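Long-range contacts in putative alpha-L-fucosidase (Bacteroides thetaiotaomicron VPI-5482, PDB 3GZA), which probably hydrolyses alpha-L-fucosidic bonds, as a glycoside hydrolase family 29 member with a TIM-barrel domain: residues 27-32 against 82-87; 36-41 against 282-287; 78-83 against 109-114. All coordinates share one frame; numbering follows the deposited sequence.

Contact 1 (27-32 against 82-87); sequences HYDLHV and HETGFG. With NA (sodium ion), chain G; EDO (1,2-ethanediol), chain D.
Asp29 and Thr84 join two loops that leave neighbouring parallel strands of the TIM barrel, 22-26 and 75-79. With CG anti to the backbone N (chi1 -160°), the Asp29 carboxylate reaches across to the 82-87 loop. Its OD1 accepts from Thr84 OG1 at 2.7 Å through the syn lone pair, and from Leu30 N on the anti side, somewhat out of the carboxylate plane. Thr84 OG1 in turn accepts from Phe86 N, the bond of an ST turn; its place between the backbone N and the carbonyl carbon (chi1 70°) lets one hydroxyl serve both loops. Beyond it Leu30 sets CD2 over the centre of the Phe86 ring, 3.7 Å from the centroid, a CH-pi contact across one face. On the other flank His27 turns the CD2 edge of its ring toward the face of His82 in an offset edge-to-face pair, centroids 5.5 Å apart and planes at 79°. His27 NE2 is also hydrogen-bonded to O1 of a 1,2-ethanediol, probably a crystallisation additive. The second carboxylate oxygen, Asp29 OD2, accepts hydrogen bonds from two waters; one of these lies in the planes of two imidazoles and is 2.8 Å from both His31 NE2 and His82 ND1.

Contact 2 (36-41 against 282-287); sequences IRYGQG and EWFWEP. With NA (sodium ion), chain G.
Tyr38 and Glu286 carry most of this contact, with Pro287 packing beside them. The backbone N of Tyr38 donates to Glu286 OE1 at 2.8 Å, with an N-H...O angle of 162°. The donor stands well above the carboxylate plane, 52° out of it, so the flat group is met obliquely. Glu286 gets there on a chain extended beyond CG, and its OE1 also lies 3.4 Å from Arg37 CB. The same oxygen has a second charged partner in Arg280, which forms a salt bridge to it. Glu286 OE2 is only 2.4 Å from Glu282 OE1. An alanine in place of Glu286 would probably leave Tyr38 N without its acceptor and Arg280 without this carboxylate, opening a gap beside Arg37 CB and Tyr38 CB.

The Tyr38 side chain leaves with CG anti to the backbone N, which lays one ring face against Phe284. The Phe284 CD2 atom sits over the ring centre, 3.9 Å above the plane, while the two ring planes are inclined at 49°, neither stacked nor edge-to-face. Pro287 packs its CD against the Ile36 carbonyl, 3.6 Å from Ile36 O. That carbonyl oxygen is also a ligand of the sodium ion, at 2.3 Å, alongside the backbone O of His31 and OD1 of Asp34. A water bridges Pro287 O and Arg37 NH2, lying in the guanidinium plane.

In the barrel domain, the contact ties the approach to helix 40-45, which has Gly39 at its N-cap, to the loop between strand 264-273 and helix 296-304.

Contact 3 (78-83 against 109-114); sequences LTATHE and DIVRDF
Facing Leu78, near the end of strand 75-79, and Ala80 just beyond it is the first turn of helix 110-121, the helix that follows this strand in the TIM barrel. Asp109 starts it as the N-cap: its OD1 accepts from Arg112 N at 2.9 Å, approached from above the carboxylate plane, while OD2 is held by Tyr173. Ile110 is the first to touch, its CG2 meeting Leu78 CD2 at 3.8 Å, with the two side chains crossing at about a right angle. Val111 comes next and uses one branch for two neighbours. Its CG2, placed anti to the carbonyl carbon, is 4.0 Å from Ala80 CB and 4.1 Å from Leu78 CD2; Leu169 of helix 148-171 and Ile127 of strand 124-129 pack against both Val111 and Ala80.

One turn on from Ile110, Phe114 swings its ring out with CG anti to the backbone N (chi1 -177°) and presents a face to the strand. Leu78 CB lies over the ring centre, 3.7 Å from the centroid and 10° off the normal, a CH-pi contact. Trp64 of helix 61-69 touches both Leu78 and Phe114.

No hydrogen bond links the two segments. Strand and helix are therefore matched here by shape and apolar burial, with Leu78 as the central side chain, and the hydrogen bonds of these residues go to partners within their own segment or elsewhere in the chain, not across the contact.

Overall arrangement
All three contacts belong to the barrel domain. Contacts 1 and 3 share His82 and Glu83, their centres about 9 Å apart: strand 75-79 packs on its helix in contact 3, then runs on into the loop of contact 1. Contact 2, centred about 11 Å from contact 1, meets it through Glu83, whose OE1 lies 2.6 Å from Tyr38 OH, and through the sodium ion, bound by His31 and Ile36. Contacts 2 and 3 are about 18 Å between centres. A bound 4-(2-hydroxyethyl)-1-piperazine ethanesulfonic acid lies about 8 Å from the His27 side chain, about 9 Å from that of Tyr38 and about 14 Å from that of Ala80, so of these three side chains that of Ala80, in contact 3, lies farthest from it.

Contact 1 (27-32 against 82-87)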
# COMPACT_ATOMS: atom_id res chain seq x y z
N HIS A 27 -5.37 -3.93 -21.08
CA HIS A 27 -4.60 -3.14 -20.13
C HIS A 27 -5.52 -2.15 -19.42
O HIS A 27 -6.28 -1.43 -20.07
CB HIS A 27 -3.46 -2.39 -20.81
CG HIS A 27 -2.31 -3.25 -21.23
ND1 HIS A 27 -2.35 -4.10 -22.32
CD2 HIS A 27 -1.09 -3.39 -20.69
CE1 HIS A 27 -1.18 -4.72 -22.42
NE2 HIS A 27 -0.40 -4.30 -21.44
N TYR A 28 -5.47 -2.11 -18.08
CA TYR A 28 -6.29 -1.23 -17.29
C TYR A 28 -5.55 -0.97 -15.99
O TYR A 28 -5.06 -1.92 -15.37
CB TYR A 28 -7.64 -1.91 -17.07
CG TYR A 28 -8.87 -1.04 -16.93
CD1 TYR A 28 -9.11 -0.07 -17.87
CD2 TYR A 28 -9.78 -1.27 -15.93
CE1 TYR A 28 -10.27 0.67 -17.82
CE2 TYR A 28 -10.93 -0.52 -15.86
CZ TYR A 28 -11.18 0.40 -16.82
OH TYR A 28 -12.34 1.13 -16.83
N ASP A 29 -5.38 0.28 -15.64
CA ASP A 29 -4.72 0.69 -14.42
C ASP A 29 -5.21 2.09 -14.09
O ASP A 29 -5.98 2.68 -14.85
CB ASP A 29 -3.19 0.57 -14.59
CG ASP A 29 -2.40 0.50 -13.28
OD1 ASP A 29 -2.93 0.92 -12.19
OD2 ASP A 29 -1.22 0.05 -13.36
N LEU A 30 -4.76 2.63 -12.95
CA LEU A 30 -5.34 3.89 -12.44
C LEU A 30 -5.25 5.08 -13.37
O LEU A 30 -6.15 5.94 -13.40
CB LEU A 30 -4.68 4.23 -11.10
CG LEU A 30 -4.86 3.20 -9.98
CD1 LEU A 30 -3.88 3.52 -8.82
CD2 LEU A 30 -6.33 3.12 -9.48
N HIS A 31 -4.17 5.20 -14.11
CA HIS A 31 -3.92 6.34 -14.97
C HIS A 31 -4.85 6.39 -16.18
O HIS A 31 -4.88 7.42 -16.85
CB HIS A 31 -2.45 6.37 -15.43
CG HIS A 31 -1.99 5.12 -16.08
ND1 HIS A 31 -2.32 4.76 -17.38
CD2 HIS A 31 -1.29 4.07 -15.57
CE1 HIS A 31 -1.79 3.59 -17.65
NE2 HIS A 31 -1.16 3.14 -16.57
N VAL A 32 -5.59 5.32 -16.48
CA VAL A 32 -6.60 5.43 -17.52
C VAL A 32 -7.65 6.52 -17.21
O VAL A 32 -8.25 7.13 -18.12
CB VAL A 32 -7.30 4.08 -17.73
CG1 VAL A 32 -8.59 4.20 -18.53
CG2 VAL A 32 -6.31 3.05 -18.35
N HIS A 82 0.09 -3.74 -13.24
CA HIS A 82 0.90 -3.27 -14.32
C HIS A 82 2.09 -2.53 -13.74
O HIS A 82 3.05 -3.19 -13.34
CB HIS A 82 0.08 -2.54 -15.39
CG HIS A 82 0.86 -2.20 -16.60
ND1 HIS A 82 1.36 -0.95 -16.83
CD2 HIS A 82 1.27 -2.97 -17.64
CE1 HIS A 82 2.03 -0.94 -17.97
NE2 HIS A 82 2.02 -2.17 -18.48
N GLU A 83 2.07 -1.19 -13.66
CA GLU A 83 3.18 -0.42 -13.16
C GLU A 83 2.91 0.39 -11.90
O GLU A 83 3.84 0.73 -11.20
CB GLU A 83 3.66 0.56 -14.23
CG GLU A 83 4.30 -0.11 -15.46
CD GLU A 83 4.41 0.81 -16.67
OE1 GLU A 83 3.69 1.85 -16.73
OE2 GLU A 83 5.14 0.45 -17.59
N THR A 84 1.65 0.71 -11.60
CA THR A 84 1.39 1.59 -10.44
C THR A 84 1.49 0.83 -9.12
O THR A 84 1.63 1.44 -8.08
CB THR A 84 0.01 2.25 -10.48
OG1 THR A 84 -1.01 1.26 -10.28
CG2 THR A 84 -0.21 3.03 -11.80
N GLY A 85 1.37 -0.48 -9.22
CA GLY A 85 1.26 -1.36 -8.09
C GLY A 85 -0.17 -1.70 -7.73
O GLY A 85 -0.34 -2.58 -6.88
N PHE A 86 -1.17 -1.04 -8.32
CA PHE A 86 -2.55 -1.25 -7.97
C PHE A 86 -3.03 -2.54 -8.53
O PHE A 86 -2.76 -2.83 -9.70
CB PHE A 86 -3.38 -0.15 -8.58
CG PHE A 86 -4.81 -0.12 -8.08
CD1 PHE A 86 -5.09 0.30 -6.80
CD2 PHE A 86 -5.84 -0.49 -8.91
CE1 PHE A 86 -6.36 0.39 -6.32
CE2 PHE A 86 -7.14 -0.43 -8.44
CZ PHE A 86 -7.40 0.00 -7.15
N GLY A 87 -3.80 -3.28 -7.77
CA GLY A 87 -4.33 -4.53 -8.21
C GLY A 87 -5.84 -4.58 -8.41
O GLY A 87 -6.59 -4.15 -7.56
NA NA G . -4.18 8.53 -18.84
C1 EDO D . 2.34 -4.46 -23.16
O1 EDO D . 2.27 -4.77 -21.77
C2 EDO D . 2.45 -5.78 -23.85
O2 EDO D . 3.75 -6.28 -23.62
O HOH W 1 -4.08 -2.05 -12.39
O HOH W 2 -0.66 -1.78 -11.28
O HOH W 3 0.32 1.12 -15.34
O HOH W 4 -3.54 6.27 -19.59
O HOH W 5 -6.20 7.92 -19.99
O HOH W 6 -1.81 9.01 -17.99

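Contact 2 (36-41 against 282-287)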
# COMPACT_ATOMS: atom_id res chain seq x y z
N ILE A 36 -5.38 12.39 -19.19
CA ILE A 36 -4.24 12.74 -20.02
C ILE A 36 -3.60 11.50 -20.65
O ILE A 36 -3.88 10.35 -20.26
CB ILE A 36 -3.18 13.58 -19.28
CG1 ILE A 36 -2.61 12.82 -18.09
CG2 ILE A 36 -3.78 14.88 -18.78
CD1 ILE A 36 -1.35 13.44 -17.53
N ARG A 37 -2.70 11.74 -21.60
CA ARG A 37 -2.02 10.66 -22.23
C ARG A 37 -1.12 9.92 -21.26
O ARG A 37 -0.70 10.47 -20.22
CB ARG A 37 -1.17 11.17 -23.40
CG ARG A 37 -2.01 11.46 -24.64
CD ARG A 37 -1.11 12.00 -25.69
NE ARG A 37 -1.84 12.01 -26.94
CZ ARG A 37 -1.37 12.43 -28.10
NH1 ARG A 37 -0.14 12.89 -28.22
NH2 ARG A 37 -2.16 12.37 -29.15
N TYR A 38 -0.86 8.67 -21.61
CA TYR A 38 0.02 7.77 -20.86
C TYR A 38 1.46 8.09 -21.16
O TYR A 38 1.83 8.24 -22.31
CB TYR A 38 -0.27 6.33 -21.28
CG TYR A 38 0.66 5.27 -20.72
CD1 TYR A 38 0.77 5.04 -19.35
CD2 TYR A 38 1.38 4.46 -21.57
CE1 TYR A 38 1.61 4.05 -18.84
CE2 TYR A 38 2.20 3.42 -21.05
CZ TYR A 38 2.31 3.24 -19.68
OH TYR A 38 3.13 2.21 -19.25
N GLY A 39 2.26 8.24 -20.10
CA GLY A 39 3.71 8.46 -20.25
C GLY A 39 4.35 7.37 -19.43
O GLY A 39 4.29 7.41 -18.20
N GLN A 40 4.90 6.34 -20.09
CA GLN A 40 5.39 5.16 -19.41
C GLN A 40 6.50 5.44 -18.43
O GLN A 40 6.46 4.99 -17.28
CB GLN A 40 5.82 4.10 -20.42
CG GLN A 40 6.40 2.86 -19.74
CD GLN A 40 6.52 1.71 -20.70
OE1 GLN A 40 7.35 1.73 -21.61
NE2 GLN A 40 5.68 0.70 -20.52
N GLY A 41 7.46 6.23 -18.86
CA GLY A 41 8.59 6.58 -18.02
C GLY A 41 8.15 7.26 -16.75
O GLY A 41 8.56 6.89 -15.63
N GLU A 282 -0.73 2.54 -28.67
CA GLU A 282 -1.27 2.67 -27.33
C GLU A 282 -1.87 1.40 -26.75
O GLU A 282 -2.88 0.94 -27.23
CB GLU A 282 -2.33 3.76 -27.32
CG GLU A 282 -1.86 5.04 -27.97
CD GLU A 282 -0.48 5.55 -27.51
OE1 GLU A 282 -0.26 5.80 -26.29
OE2 GLU A 282 0.37 5.83 -28.39
N TRP A 283 -1.24 0.88 -25.69
CA TRP A 283 -1.74 -0.30 -25.01
C TRP A 283 -2.86 0.07 -24.03
O TRP A 283 -3.64 -0.78 -23.62
CB TRP A 283 -0.62 -1.01 -24.28
CG TRP A 283 0.36 -1.68 -25.17
CD1 TRP A 283 1.57 -1.22 -25.52
CD2 TRP A 283 0.20 -2.94 -25.86
NE1 TRP A 283 2.20 -2.11 -26.36
CE2 TRP A 283 1.36 -3.16 -26.60
CE3 TRP A 283 -0.81 -3.90 -25.88
CZ2 TRP A 283 1.58 -4.32 -27.36
CZ3 TRP A 283 -0.64 -5.00 -26.68
CH2 TRP A 283 0.56 -5.24 -27.37
N PHE A 284 -2.90 1.32 -23.62
CA PHE A 284 -3.95 1.85 -22.71
C PHE A 284 -4.88 2.87 -23.36
O PHE A 284 -4.51 3.56 -24.33
CB PHE A 284 -3.29 2.57 -21.51
CG PHE A 284 -2.61 1.66 -20.52
CD1 PHE A 284 -3.35 1.07 -19.53
CD2 PHE A 284 -1.24 1.44 -20.55
CE1 PHE A 284 -2.73 0.28 -18.55
CE2 PHE A 284 -0.64 0.64 -19.63
CZ PHE A 284 -1.40 0.02 -18.64
N TRP A 285 -6.08 2.96 -22.81
CA TRP A 285 -7.01 4.00 -23.21
C TRP A 285 -6.46 5.34 -22.77
O TRP A 285 -6.07 5.52 -21.62
CB TRP A 285 -8.39 3.78 -22.60
CG TRP A 285 -9.39 4.71 -23.20
CD1 TRP A 285 -10.19 4.45 -24.29
CD2 TRP A 285 -9.65 6.08 -22.84
NE1 TRP A 285 -10.93 5.56 -24.60
CE2 TRP A 285 -10.63 6.56 -23.72
CE3 TRP A 285 -9.16 6.94 -21.84
CZ2 TRP A 285 -11.10 7.87 -23.65
CZ3 TRP A 285 -9.63 8.25 -21.80
CH2 TRP A 285 -10.62 8.67 -22.69
N GLU A 286 -6.50 6.30 -23.68
CA GLU A 286 -6.06 7.67 -23.49
C GLU A 286 -7.06 8.55 -24.24
O GLU A 286 -7.72 8.09 -25.18
CB GLU A 286 -4.65 7.88 -24.05
CG GLU A 286 -3.63 7.04 -23.40
CD GLU A 286 -2.40 6.98 -24.21
OE1 GLU A 286 -1.65 7.95 -24.21
OE2 GLU A 286 -2.16 5.92 -24.82
N PRO A 287 -7.19 9.80 -23.85
CA PRO A 287 -8.13 10.65 -24.57
C PRO A 287 -7.75 10.90 -26.02
O PRO A 287 -6.55 10.94 -26.36
CB PRO A 287 -8.07 11.99 -23.81
CG PRO A 287 -7.49 11.61 -22.44
CD PRO A 287 -6.60 10.44 -22.65
NA NA G . -4.18 8.53 -18.84
O HOH W 7 -4.45 11.01 -28.41
O HOH W 8 -4.87 12.95 -25.84
O HOH W 6 -1.81 9.01 -17.99
O HOH W 9 1.14 8.53 -25.14
O HOH W 4 -3.54 6.27 -19.59
O HOH W 5 -6.20 7.92 -19.99

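Contact 3 (78-83 against 109-114)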
# COMPACT_ATOMS: atom_id res chain seq x y z
N LEU A 78 -6.19 -10.16 -18.78
CA LEU A 78 -6.32 -8.88 -18.10
C LEU A 78 -5.14 -8.57 -17.23
O LEU A 78 -4.62 -9.46 -16.57
CB LEU A 78 -7.57 -8.93 -17.18
CG LEU A 78 -7.80 -7.71 -16.28
CD1 LEU A 78 -7.99 -6.39 -17.08
CD2 LEU A 78 -9.00 -7.91 -15.28
N THR A 79 -4.67 -7.33 -17.28
CA THR A 79 -3.62 -6.86 -16.39
C THR A 79 -4.15 -6.74 -14.97
O THR A 79 -4.82 -5.75 -14.62
CB THR A 79 -3.05 -5.51 -16.84
OG1 THR A 79 -4.11 -4.55 -16.85
CG2 THR A 79 -2.42 -5.57 -18.23
N ALA A 80 -3.87 -7.72 -14.13
CA ALA A 80 -4.22 -7.65 -12.73
C ALA A 80 -3.44 -6.56 -12.02
O ALA A 80 -3.97 -5.91 -11.12
CB ALA A 80 -3.98 -9.00 -12.06
N THR A 81 -2.17 -6.45 -12.37
CA THR A 81 -1.32 -5.29 -12.01
C THR A 81 -0.50 -4.94 -13.26
O THR A 81 -0.41 -5.73 -14.22
CB THR A 81 -0.28 -5.54 -10.93
OG1 THR A 81 0.67 -6.56 -11.37
CG2 THR A 81 -0.94 -5.97 -9.60
N HIS A 82 0.09 -3.74 -13.24
CA HIS A 82 0.90 -3.27 -14.32
C HIS A 82 2.09 -2.53 -13.74
O HIS A 82 3.05 -3.19 -13.34
CB HIS A 82 0.08 -2.54 -15.39
CG HIS A 82 0.86 -2.20 -16.60
ND1 HIS A 82 1.36 -0.95 -16.83
CD2 HIS A 82 1.27 -2.97 -17.64
CE1 HIS A 82 2.03 -0.94 -17.97
NE2 HIS A 82 2.02 -2.17 -18.48
N GLU A 83 2.07 -1.19 -13.66
CA GLU A 83 3.18 -0.42 -13.16
C GLU A 83 2.91 0.39 -11.90
O GLU A 83 3.84 0.73 -11.20
CB GLU A 83 3.66 0.56 -14.23
CG GLU A 83 4.30 -0.11 -15.46
CD GLU A 83 4.41 0.81 -16.67
OE1 GLU A 83 3.69 1.85 -16.73
OE2 GLU A 83 5.14 0.45 -17.59
N ASP A 109 -14.13 -6.79 -7.86
CA ASP A 109 -13.05 -7.69 -8.25
C ASP A 109 -13.17 -7.85 -9.75
O ASP A 109 -14.00 -8.61 -10.26
CB ASP A 109 -13.15 -9.00 -7.53
CG ASP A 109 -11.91 -9.86 -7.75
OD1 ASP A 109 -11.32 -9.81 -8.85
OD2 ASP A 109 -11.58 -10.61 -6.81
N ILE A 110 -12.40 -7.05 -10.47
CA ILE A 110 -12.51 -7.02 -11.90
C ILE A 110 -11.88 -8.28 -12.51
O ILE A 110 -12.34 -8.72 -13.55
CB ILE A 110 -11.88 -5.75 -12.47
CG1 ILE A 110 -12.67 -4.55 -11.97
CG2 ILE A 110 -11.85 -5.75 -14.04
CD1 ILE A 110 -12.06 -3.19 -12.32
N VAL A 111 -10.88 -8.86 -11.85
CA VAL A 111 -10.33 -10.14 -12.32
C VAL A 111 -11.44 -11.19 -12.29
O VAL A 111 -11.59 -11.99 -13.23
CB VAL A 111 -9.10 -10.55 -11.49
CG1 VAL A 111 -8.65 -11.97 -11.90
CG2 VAL A 111 -7.95 -9.54 -11.66
N ARG A 112 -12.24 -11.20 -11.24
CA ARG A 112 -13.35 -12.15 -11.15
C ARG A 112 -14.40 -11.91 -12.23
O ARG A 112 -14.86 -12.82 -12.91
CB ARG A 112 -13.97 -12.15 -9.79
CG ARG A 112 -14.96 -13.30 -9.70
CD ARG A 112 -15.34 -13.74 -8.34
NE ARG A 112 -14.23 -13.94 -7.45
CZ ARG A 112 -13.40 -15.00 -7.49
NH1 ARG A 112 -13.56 -15.98 -8.36
NH2 ARG A 112 -12.42 -15.09 -6.59
N ASP A 113 -14.82 -10.66 -12.36
CA ASP A 113 -15.79 -10.31 -13.39
C ASP A 113 -15.25 -10.83 -14.74
O ASP A 113 -15.96 -11.47 -15.52
CB ASP A 113 -15.92 -8.80 -13.51
CG ASP A 113 -16.77 -8.15 -12.44
OD1 ASP A 113 -17.07 -8.73 -11.39
OD2 ASP A 113 -17.12 -6.98 -12.70
N PHE A 114 -13.98 -10.56 -14.99
CA PHE A 114 -13.32 -10.89 -16.25
C PHE A 114 -13.22 -12.35 -16.56
O PHE A 114 -13.62 -12.78 -17.66
CB PHE A 114 -11.92 -10.28 -16.23
CG PHE A 114 -11.16 -10.47 -17.50
CD1 PHE A 114 -11.35 -9.62 -18.54
CD2 PHE A 114 -10.23 -11.48 -17.64
CE1 PHE A 114 -10.67 -9.79 -19.73
CE2 PHE A 114 -9.50 -11.62 -18.84
CZ PHE A 114 -9.74 -10.79 -19.86